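Local coordinates for nickel-dependent hydrogenase large subunit (Allochromatium vinosum, PDB 3MYR), which oxidises molecular hydrogen at a nickel-iron centre as the large subunit of a heterodimeric hydrogenase, probably recycling hydrogen released by nitrogenase, at residues R4-P9 / H16-A21; A206-K211 / A240-L245; L278-C283 / I305-L310; T297-R302 / K438-A443. All blocks are in the same frame, centred on the assembly; numbering follows the deposited sequence.

Interaction 1: R4-P9 / H16-A21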
# COMPACT_ATOMS: atom_id res chain seq x y z
N ARG B 4 28.61 -10.82 4.74
CA ARG B 4 27.36 -11.02 4.05
C ARG B 4 27.21 -10.24 2.77
O ARG B 4 27.62 -9.13 2.67
CB ARG B 4 26.20 -10.71 4.96
CG ARG B 4 25.80 -11.79 5.86
CD ARG B 4 24.76 -11.28 6.78
NE ARG B 4 25.24 -11.60 8.04
CZ ARG B 4 25.56 -10.78 9.02
NH1 ARG B 4 25.34 -9.51 8.99
NH2 ARG B 4 26.08 -11.32 10.06
N ILE B 5 26.53 -10.82 1.82
CA ILE B 5 26.05 -10.08 0.63
C ILE B 5 24.87 -9.17 1.07
O ILE B 5 24.08 -9.55 1.95
CB ILE B 5 25.64 -11.12 -0.42
CG1 ILE B 5 26.94 -11.85 -0.94
CG2 ILE B 5 24.82 -10.54 -1.52
CD1 ILE B 5 28.01 -10.96 -1.49
N VAL B 6 24.82 -7.95 0.54
CA VAL B 6 23.84 -6.98 0.99
C VAL B 6 23.01 -6.53 -0.21
O VAL B 6 23.56 -6.11 -1.23
CB VAL B 6 24.51 -5.76 1.66
CG1 VAL B 6 23.46 -4.61 1.94
CG2 VAL B 6 25.25 -6.18 2.97
N VAL B 7 21.69 -6.58 -0.10
CA VAL B 7 20.84 -5.84 -1.01
C VAL B 7 19.94 -4.80 -0.33
O VAL B 7 18.98 -5.13 0.39
CB VAL B 7 20.19 -6.73 -2.09
CG1 VAL B 7 20.37 -8.26 -1.95
CG2 VAL B 7 19.13 -6.12 -3.05
N ASP B 8 20.35 -3.55 -0.52
CA ASP B 8 19.74 -2.42 0.16
C ASP B 8 19.95 -1.21 -0.76
O ASP B 8 21.07 -0.80 -0.97
CB ASP B 8 20.45 -2.25 1.50
CG ASP B 8 19.82 -1.20 2.37
OD1 ASP B 8 20.19 -1.12 3.58
OD2 ASP B 8 19.01 -0.40 1.84
N PRO B 9 18.88 -0.63 -1.34
CA PRO B 9 17.46 -0.95 -1.08
C PRO B 9 16.99 -2.13 -1.92
O PRO B 9 17.39 -2.29 -3.05
CB PRO B 9 16.72 0.31 -1.57
CG PRO B 9 17.66 0.96 -2.63
CD PRO B 9 19.09 0.53 -2.22
N HIS B 16 11.02 0.21 3.04
CA HIS B 16 12.48 0.23 3.18
C HIS B 16 13.01 -1.08 3.71
O HIS B 16 12.95 -1.32 4.92
CB HIS B 16 12.90 1.40 4.10
CG HIS B 16 12.70 2.72 3.44
ND1 HIS B 16 11.67 3.59 3.77
CD2 HIS B 16 13.29 3.25 2.34
CE1 HIS B 16 11.73 4.66 3.00
NE2 HIS B 16 12.68 4.46 2.10
N LEU B 17 13.51 -1.93 2.82
CA LEU B 17 13.89 -3.27 3.17
C LEU B 17 15.33 -3.52 2.74
O LEU B 17 15.73 -3.21 1.63
CB LEU B 17 12.97 -4.30 2.54
CG LEU B 17 13.23 -5.82 2.78
CD1 LEU B 17 12.96 -6.29 4.23
CD2 LEU B 17 12.38 -6.72 1.80
N ARG B 18 16.07 -4.15 3.64
CA ARG B 18 17.46 -4.55 3.39
C ARG B 18 17.49 -6.10 3.60
O ARG B 18 16.88 -6.60 4.57
CB ARG B 18 18.40 -3.84 4.41
CG ARG B 18 19.80 -4.53 4.59
CD ARG B 18 20.59 -3.72 5.60
NE ARG B 18 22.03 -3.99 5.57
CZ ARG B 18 22.96 -3.20 5.04
NH1 ARG B 18 22.60 -2.05 4.46
NH2 ARG B 18 24.25 -3.55 5.13
N ILE B 19 18.09 -6.82 2.65
CA ILE B 19 18.38 -8.25 2.81
C ILE B 19 19.88 -8.45 2.93
O ILE B 19 20.65 -7.87 2.12
CB ILE B 19 17.87 -9.07 1.59
CG1 ILE B 19 16.35 -8.89 1.41
CG2 ILE B 19 18.25 -10.58 1.73
CD1 ILE B 19 15.54 -9.51 2.51
N GLU B 20 20.32 -9.23 3.94
CA GLU B 20 21.71 -9.70 3.99
C GLU B 20 21.68 -11.21 3.88
O GLU B 20 20.75 -11.86 4.38
CB GLU B 20 22.38 -9.22 5.29
CG GLU B 20 22.51 -7.67 5.26
CD GLU B 20 23.40 -7.10 6.40
OE1 GLU B 20 23.55 -5.84 6.51
OE2 GLU B 20 23.93 -7.91 7.17
N ALA B 21 22.65 -11.78 3.15
CA ALA B 21 22.69 -13.22 2.93
C ALA B 21 24.13 -13.73 3.18
O ALA B 21 25.11 -13.20 2.62
CB ALA B 21 22.26 -13.54 1.51

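Interaction 2: A206-K211 / A240-L245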
# COMPACT_ATOMS: atom_id res chain seq x y z
N ALA B 206 -13.37 6.11 -4.92
CA ALA B 206 -13.69 7.54 -4.80
C ALA B 206 -15.21 7.71 -4.69
O ALA B 206 -15.70 8.53 -3.91
CB ALA B 206 -13.13 8.31 -6.01
N ILE B 207 -15.96 6.86 -5.39
CA ILE B 207 -17.40 6.95 -5.29
C ILE B 207 -17.94 6.72 -3.85
O ILE B 207 -18.65 7.54 -3.31
CB ILE B 207 -18.10 6.05 -6.32
CG1 ILE B 207 -17.82 6.56 -7.73
CG2 ILE B 207 -19.67 5.95 -6.03
CD1 ILE B 207 -18.29 5.54 -8.87
N PHE B 208 -17.45 5.70 -3.19
CA PHE B 208 -17.94 5.33 -1.88
C PHE B 208 -17.12 6.05 -0.81
O PHE B 208 -17.64 6.35 0.24
CB PHE B 208 -17.70 3.84 -1.74
CG PHE B 208 -18.72 3.01 -2.51
CD1 PHE B 208 -20.08 3.09 -2.17
CD2 PHE B 208 -18.32 2.18 -3.54
CE1 PHE B 208 -21.06 2.30 -2.86
CE2 PHE B 208 -19.28 1.39 -4.24
CZ PHE B 208 -20.66 1.46 -3.89
N GLY B 209 -15.83 6.32 -1.09
CA GLY B 209 -14.95 6.73 -0.03
C GLY B 209 -14.42 8.13 -0.24
O GLY B 209 -13.60 8.57 0.55
N GLY B 210 -14.81 8.78 -1.37
CA GLY B 210 -14.42 10.18 -1.58
C GLY B 210 -13.10 10.36 -2.33
O GLY B 210 -12.93 11.33 -3.02
N LYS B 211 -12.17 9.38 -2.21
CA LYS B 211 -10.86 9.57 -2.82
C LYS B 211 -10.10 8.31 -2.80
O LYS B 211 -10.35 7.45 -1.97
CB LYS B 211 -10.05 10.65 -2.08
CG LYS B 211 -9.97 10.38 -0.61
CD LYS B 211 -9.34 11.53 0.13
CE LYS B 211 -7.82 11.36 0.07
NZ LYS B 211 -7.13 11.77 1.27
N ALA B 240 -24.91 3.15 -11.27
CA ALA B 240 -24.64 2.69 -12.65
C ALA B 240 -23.15 2.78 -12.91
O ALA B 240 -22.61 1.93 -13.55
CB ALA B 240 -25.36 3.55 -13.66
N GLU B 241 -22.50 3.86 -12.45
CA GLU B 241 -21.02 3.96 -12.61
C GLU B 241 -20.31 2.82 -11.85
O GLU B 241 -19.36 2.24 -12.34
CB GLU B 241 -20.54 5.32 -12.05
CG GLU B 241 -21.21 6.54 -12.75
CD GLU B 241 -20.68 7.92 -12.20
OE1 GLU B 241 -19.82 8.53 -12.87
OE2 GLU B 241 -21.02 8.33 -11.07
N VAL B 242 -20.78 2.48 -10.66
CA VAL B 242 -20.15 1.43 -9.89
C VAL B 242 -20.27 0.11 -10.68
O VAL B 242 -19.31 -0.68 -10.77
CB VAL B 242 -20.84 1.29 -8.58
CG1 VAL B 242 -20.40 -0.04 -7.82
CG2 VAL B 242 -20.66 2.56 -7.72
N ARG B 243 -21.45 -0.12 -11.28
CA ARG B 243 -21.61 -1.35 -12.03
C ARG B 243 -20.60 -1.49 -13.17
O ARG B 243 -20.04 -2.56 -13.43
CB ARG B 243 -23.01 -1.41 -12.63
CG ARG B 243 -23.12 -2.69 -13.47
CD ARG B 243 -24.31 -2.61 -14.44
NE ARG B 243 -25.50 -3.08 -13.72
CZ ARG B 243 -25.84 -4.36 -13.59
NH1 ARG B 243 -25.10 -5.34 -14.12
NH2 ARG B 243 -26.92 -4.67 -12.89
N ASN B 244 -20.40 -0.41 -13.92
CA ASN B 244 -19.44 -0.48 -15.03
C ASN B 244 -18.01 -0.74 -14.54
O ASN B 244 -17.23 -1.45 -15.20
CB ASN B 244 -19.49 0.81 -15.87
CG ASN B 244 -20.70 0.83 -16.83
OD1 ASN B 244 -21.55 -0.04 -16.78
ND2 ASN B 244 -20.77 1.83 -17.69
N LEU B 245 -17.64 -0.15 -13.41
CA LEU B 245 -16.26 -0.38 -12.88
C LEU B 245 -16.04 -1.87 -12.52
O LEU B 245 -14.99 -2.42 -12.79
CB LEU B 245 -15.99 0.53 -11.66
CG LEU B 245 -15.91 2.00 -12.06
CD1 LEU B 245 -16.18 2.93 -10.79
CD2 LEU B 245 -14.50 2.24 -12.77

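Interaction 3: L278-C283 / I305-L310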
# COMPACT_ATOMS: atom_id res chain seq x y z
N LEU B 278 8.77 -22.62 5.64
CA LEU B 278 8.08 -22.69 6.95
C LEU B 278 7.07 -23.82 7.01
O LEU B 278 7.02 -24.58 8.01
CB LEU B 278 7.36 -21.38 7.29
CG LEU B 278 8.14 -20.07 7.46
CD1 LEU B 278 7.20 -18.86 7.92
CD2 LEU B 278 9.24 -20.31 8.48
N GLY B 279 6.22 -23.91 5.98
CA GLY B 279 5.18 -24.92 5.99
C GLY B 279 3.93 -24.59 6.87
O GLY B 279 3.03 -25.42 6.95
N ASN B 280 3.90 -23.43 7.52
CA ASN B 280 2.77 -23.03 8.41
C ASN B 280 2.12 -21.77 7.84
O ASN B 280 2.84 -20.89 7.40
CB ASN B 280 3.31 -22.69 9.79
CG ASN B 280 4.18 -23.82 10.36
OD1 ASN B 280 3.89 -25.01 10.16
ND2 ASN B 280 5.23 -23.45 11.07
N PHE B 281 0.79 -21.69 7.86
CA PHE B 281 0.06 -20.59 7.22
C PHE B 281 -1.05 -20.12 8.14
O PHE B 281 -1.66 -20.92 8.79
CB PHE B 281 -0.52 -21.03 5.87
CG PHE B 281 0.54 -21.48 4.95
CD1 PHE B 281 1.04 -22.78 5.04
CD2 PHE B 281 1.12 -20.56 4.04
CE1 PHE B 281 2.14 -23.22 4.20
CE2 PHE B 281 2.18 -20.97 3.20
CZ PHE B 281 2.73 -22.28 3.34
N LEU B 282 -1.30 -18.82 8.18
CA LEU B 282 -2.29 -18.31 9.08
C LEU B 282 -3.25 -17.36 8.35
O LEU B 282 -2.81 -16.45 7.61
CB LEU B 282 -1.55 -17.59 10.23
CG LEU B 282 -2.35 -16.70 11.18
CD1 LEU B 282 -3.15 -17.63 12.12
CD2 LEU B 282 -1.40 -15.81 11.97
N CYS B 283 -4.56 -17.55 8.62
CA CYS B 283 -5.62 -16.66 8.16
C CYS B 283 -6.53 -16.27 9.31
O CYS B 283 -6.97 -17.13 10.05
CB CYS B 283 -6.52 -17.35 7.13
SG CYS B 283 -5.61 -17.83 5.66
N ILE B 305 -2.76 -23.65 9.22
CA ILE B 305 -2.26 -24.91 8.70
C ILE B 305 -0.86 -25.03 9.23
O ILE B 305 -0.10 -24.04 9.24
CB ILE B 305 -2.24 -24.87 7.16
CG1 ILE B 305 -3.66 -24.96 6.65
CG2 ILE B 305 -1.34 -25.97 6.53
CD1 ILE B 305 -3.84 -24.36 5.23
N LEU B 306 -0.53 -26.23 9.72
CA LEU B 306 0.81 -26.47 10.22
C LEU B 306 1.44 -27.57 9.41
O LEU B 306 0.75 -28.54 9.02
CB LEU B 306 0.77 -26.87 11.68
CG LEU B 306 0.17 -25.81 12.62
CD1 LEU B 306 0.20 -26.42 14.02
CD2 LEU B 306 1.02 -24.56 12.54
N ASP B 307 2.74 -27.41 9.12
CA ASP B 307 3.52 -28.53 8.58
C ASP B 307 2.93 -29.04 7.24
O ASP B 307 2.97 -30.23 6.97
CB ASP B 307 3.62 -29.71 9.61
CG ASP B 307 4.21 -29.24 10.98
OD1 ASP B 307 5.10 -28.35 10.96
OD2 ASP B 307 3.76 -29.70 12.09
N ARG B 308 2.36 -28.12 6.44
CA ARG B 308 1.82 -28.44 5.08
C ARG B 308 0.73 -29.51 5.10
O ARG B 308 0.45 -30.19 4.11
CB ARG B 308 2.93 -28.81 4.08
CG ARG B 308 3.93 -27.68 3.90
CD ARG B 308 5.01 -28.03 2.92
NE ARG B 308 6.01 -26.97 2.67
CZ ARG B 308 7.02 -27.11 1.78
NH1 ARG B 308 7.15 -28.26 1.06
NH2 ARG B 308 7.87 -26.11 1.52
N ASP B 309 0.05 -29.62 6.23
CA ASP B 309 -0.94 -30.69 6.37
C ASP B 309 -2.32 -30.09 6.09
O ASP B 309 -2.89 -29.41 6.91
CB ASP B 309 -0.88 -31.29 7.76
CG ASP B 309 -1.96 -32.38 8.00
OD1 ASP B 309 -1.90 -32.98 9.10
OD2 ASP B 309 -2.85 -32.64 7.13
N LEU B 310 -2.88 -30.37 4.93
CA LEU B 310 -4.15 -29.74 4.57
C LEU B 310 -5.33 -30.51 5.17
O LEU B 310 -6.47 -30.17 4.90
CB LEU B 310 -4.30 -29.72 3.06
CG LEU B 310 -3.70 -28.55 2.26
CD1 LEU B 310 -2.90 -27.48 3.06
CD2 LEU B 310 -3.10 -28.96 0.91
O HOH W 1 6.21 -26.94 9.22

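Interaction 4: T297-R302 / K438-A443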
# COMPACT_ATOMS: atom_id res chain seq x y z
N THR B 297 -19.61 -17.22 8.07
CA THR B 297 -20.15 -16.77 6.77
C THR B 297 -19.04 -16.21 5.85
O THR B 297 -19.33 -15.66 4.79
CB THR B 297 -21.27 -15.68 6.98
OG1 THR B 297 -20.71 -14.44 7.49
CG2 THR B 297 -22.38 -16.20 7.92
N PHE B 298 -17.78 -16.29 6.30
CA PHE B 298 -16.67 -15.64 5.60
C PHE B 298 -16.47 -16.27 4.21
O PHE B 298 -16.52 -17.48 4.04
CB PHE B 298 -15.38 -15.77 6.41
CG PHE B 298 -15.23 -14.77 7.55
CD1 PHE B 298 -14.11 -14.86 8.42
CD2 PHE B 298 -16.15 -13.74 7.75
CE1 PHE B 298 -13.89 -13.93 9.45
CE2 PHE B 298 -15.98 -12.81 8.79
CZ PHE B 298 -14.83 -12.91 9.66
N LEU B 299 -16.16 -15.46 3.21
CA LEU B 299 -15.58 -16.01 1.98
C LEU B 299 -14.15 -16.62 2.23
O LEU B 299 -13.87 -17.74 1.83
CB LEU B 299 -15.54 -14.92 0.91
CG LEU B 299 -14.84 -15.33 -0.40
CD1 LEU B 299 -15.62 -16.53 -0.96
CD2 LEU B 299 -14.97 -14.18 -1.33
N PHE B 300 -13.29 -15.92 2.94
CA PHE B 300 -12.00 -16.48 3.30
C PHE B 300 -12.10 -17.01 4.73
O PHE B 300 -12.36 -16.23 5.63
CB PHE B 300 -10.93 -15.39 3.27
CG PHE B 300 -10.62 -14.86 1.88
CD1 PHE B 300 -10.23 -15.72 0.88
CD2 PHE B 300 -10.49 -13.50 1.67
CE1 PHE B 300 -9.88 -15.23 -0.39
CE2 PHE B 300 -10.10 -13.00 0.42
CZ PHE B 300 -9.79 -13.85 -0.60
N PRO B 301 -11.85 -18.32 4.94
CA PRO B 301 -12.07 -18.86 6.27
C PRO B 301 -10.94 -18.52 7.22
O PRO B 301 -9.80 -18.29 6.77
CB PRO B 301 -12.14 -20.38 6.02
CG PRO B 301 -11.27 -20.55 4.79
CD PRO B 301 -11.53 -19.35 3.95
N ARG B 302 -11.26 -18.52 8.52
CA ARG B 302 -10.28 -18.39 9.59
C ARG B 302 -9.65 -19.74 9.87
O ARG B 302 -10.35 -20.75 9.95
CB ARG B 302 -10.98 -17.91 10.86
CG ARG B 302 -10.05 -17.74 12.07
CD ARG B 302 -10.70 -16.94 13.24
NE ARG B 302 -11.03 -15.63 12.71
CZ ARG B 302 -11.81 -14.73 13.30
NH1 ARG B 302 -12.15 -13.59 12.65
NH2 ARG B 302 -12.29 -14.99 14.49
N LYS B 438 -9.19 -13.79 -9.15
CA LYS B 438 -10.32 -14.32 -9.92
C LYS B 438 -11.50 -14.65 -8.97
O LYS B 438 -12.69 -14.39 -9.26
CB LYS B 438 -9.88 -15.58 -10.70
CG LYS B 438 -11.04 -16.39 -11.35
CD LYS B 438 -11.96 -15.44 -12.23
CE LYS B 438 -12.94 -16.27 -13.12
NZ LYS B 438 -13.89 -15.27 -13.82
N ILE B 439 -11.19 -15.21 -7.82
CA ILE B 439 -12.29 -15.58 -6.91
C ILE B 439 -12.98 -14.28 -6.44
O ILE B 439 -14.19 -14.23 -6.35
CB ILE B 439 -11.75 -16.38 -5.70
CG1 ILE B 439 -11.29 -17.79 -6.19
CG2 ILE B 439 -12.86 -16.47 -4.55
CD1 ILE B 439 -10.61 -18.59 -5.11
N LEU B 440 -12.20 -13.23 -6.14
CA LEU B 440 -12.76 -12.01 -5.55
C LEU B 440 -13.54 -11.25 -6.61
O LEU B 440 -14.56 -10.63 -6.34
CB LEU B 440 -11.66 -11.11 -5.02
CG LEU B 440 -11.29 -11.56 -3.63
CD1 LEU B 440 -10.04 -10.85 -3.20
CD2 LEU B 440 -12.40 -11.12 -2.72
N VAL B 441 -13.00 -11.21 -7.81
CA VAL B 441 -13.68 -10.46 -8.84
C VAL B 441 -15.06 -11.07 -9.20
O VAL B 441 -15.99 -10.32 -9.33
CB VAL B 441 -12.80 -10.19 -10.12
CG1 VAL B 441 -12.93 -11.32 -11.13
CG2 VAL B 441 -13.20 -8.91 -10.68
N ASP B 442 -15.20 -12.39 -9.20
CA ASP B 442 -16.49 -13.04 -9.34
C ASP B 442 -17.40 -12.74 -8.16
O ASP B 442 -18.56 -12.64 -8.37
CB ASP B 442 -16.39 -14.58 -9.49
CG ASP B 442 -15.69 -14.99 -10.81
OD1 ASP B 442 -15.38 -16.20 -10.98
OD2 ASP B 442 -15.49 -14.11 -11.69
N ALA B 443 -16.88 -12.61 -6.94
CA ALA B 443 -17.75 -12.34 -5.79
C ALA B 443 -18.38 -10.92 -5.79
O ALA B 443 -19.42 -10.69 -5.13
CB ALA B 443 -16.98 -12.55 -4.50

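Interaction 1: R4-P9 / H16-A21
I5-V7 and L17-A21 run antiparallel as the two strands of a β hairpin, their axes 4.8 Å apart at closest approach and their directions 164° from each other. I5/A21 and V7/I19 are hydrogen-bonded pairs, V6/E20 the non-hydrogen-bonded pair between them; V7 N donates to I19 O at 2.8 Å. Strand 27-35 extends the hairpin into a three-stranded sheet. The face bearing V7 and I19 is apolar and packs on helix 543-551. The other carries a salt-bridge network, R4-E20-R18-D8. R4 NH1 meets E20 OE2 at 2.8 Å, nearly along the C-O axis, with guanidinium and carboxylate close to coplanar. R18, its CG anti to the backbone N (chi1 160°) and its chain extended to NE, brings its guanidinium over V6, whose CG1 lies 3.4 Å from R18 CZ, above the centre of the plane. In that plane, R18 NE and NH2 both donate to E20 OE1, which also accepts from L367 N. At the other end of the network, D8 OD2 accepts from A89 N of the small subunit, tying the hairpin to its partner chain. D8 OD1 receives R18 NH1 at 2.7 Å on its anti side, the carboxylate and guanidinium planes 82° apart.

Interaction 2: A206-K211 / A240-L245
I207 points toward helix 236-265 and splits its contacts between two branches. Its CG1 arm is anti to the carbonyl carbon (chi1 -66°) and extended beyond (chi2 170°), which carries CD1 out between E241 and L245, one turn apart on the facing helix. I207 CD1 meets L245 CD1 tip to tip at 3.9 Å; the same methyl lies 3.9 Å from E241 CB, so only the base of the glutamate side chain takes part, while its carboxylate OE2 pairs with R238 and K237. The second branch, I207 CG2, touches V242 CG2 at 3.9 Å, the two side chains meeting at a slant. V242 CG2 serves two partners, for F208 CE2 also approaches it to 3.9 Å. The F208 and V242 side chains cross at about a right angle, and V242 CG1 comes to 4.0 Å from F208 CE2, so both valine methyls meet the ring at CE2, CG2 reaching CZ as well. This is helix-helix packing between the last turn of the short helix 203-209 and the long helix 236-265 in the helical part of the large subunit, joined by apolar contacts, with E241 lending its CB. F208 also packs on I91 and M95 of helix 86-112, and V242 on Y448 of helix 426-456. The short helix ends at G209; G210, with positive phi (91°), is the first residue to leave helical angles, and its N still bonds to A206 O at 2.7 Å. The chain then leads to K211, which touches the Fe3-S4 cluster and whose NZ donates to C147 O of the small subunit.

Interaction 3: L278-C283 / I305-L310
This is the end of a two-stranded antiparallel sheet, where strand 281-288 begins and strand 300-305 runs out into a tight turn. F281 and I305 form a hydrogen-bonded pair: F281 N donates to I305 O at 2.9 Å, and I305 N returns a bond to F281 O. Their side chains lie on one face, F281 CD1 4.2 Å from I305 CG2, packed against helix 390-399. Beyond this pair the ladder gives way to a type I' turn, L306 to D309, with D307 and R308 both at positive phi. N280 and G279 grip the turn. N280 has CG anti to its carbonyl carbon (chi1 -53°), which swings OD1 to D307 N at 2.9 Å; the amide carbonyl is met nearly head-on by the N-H. N280 ND2 binds S385 O, so both ends of the side-chain amide are engaged. G279 O takes R308 N at 2.8 Å, in the carbonyl plane on a lone pair. The extended R308 side chain passes G279, with CG 3.7 Å from G279 CA, and its NE reaches E276, whose other carboxylate oxygen accepts from G279 N. A water lies between L278 O and D307 OD1. The turn is thus fixed chiefly by polar groups: consecutive backbone N-H groups of D307 and R308 are satisfied by one side-chain and one main-chain carbonyl, and the E276 carboxylate probably neutralises R308 while joining it to the glycine backbone.

Interaction 4: T297-R302 / K438-A443
The chain turns a corner at L299, and there the segment 297-302 comes nearest to the helical segment 438-443, with the CA atoms of L299 and A443 8.9 Å apart; the spacing is bridged by side chains. L299 points toward the helix with CG anti to the backbone N (chi1 175°), and its CD2 makes the closest contacts, 4.1 Å to A443 CB and 4.2 Å to L440 CD2, with I439 CG2 met more loosely at 4.5 Å. These three residues lie on one side of the helix, I439 and A443 a turn apart with L440 beside them, so one leucine methyl touches all three. The F300 side chain crosses that of L440 at about a right angle. L440 CD1 sits at the ring edge, close to the ring plane, 4.0 Å from F300 CZ, while R393 makes a cation-pi contact with the same ring. The contact is wholly apolar; on the helix, K438 NZ binds D442 OD2 at 2.9 Å, and these charged side chains turn to D254 and R250. L299 and F300 both face D286 across the sheet, a classic β bulge where strand 300-305 begins. The bulged corner thus packs strand 300-305 against helix 426-456, with L287 of strand 281-288 touching L299, F300 and L440, helix 390-399 placing L397 against F300 and I439, and helix 403-416 packing on I439.

In the fold
Interaction 1 closes near the N-terminus, before the others open; interaction 2 follows, and interactions 3 and 4 interleave along the chain. Interactions 3 and 4 share the two-stranded sheet of 281-288 and 300-305: their centres are about 20 Å apart, and C283 CB touches P301 O at 3.4 Å. Interaction 3 holds the end of that sheet, while interaction 4 seats its bulged corner on helix 426-456, which also touches helix 236-265 of interaction 2. Interactions 1 and 2 lie on opposite sides of the chain's centre, about 40 Å between centres, yet segments of both reach the small subunit. The large subunit therefore meets its partner through widely separated elements, a β hairpin and a helix end.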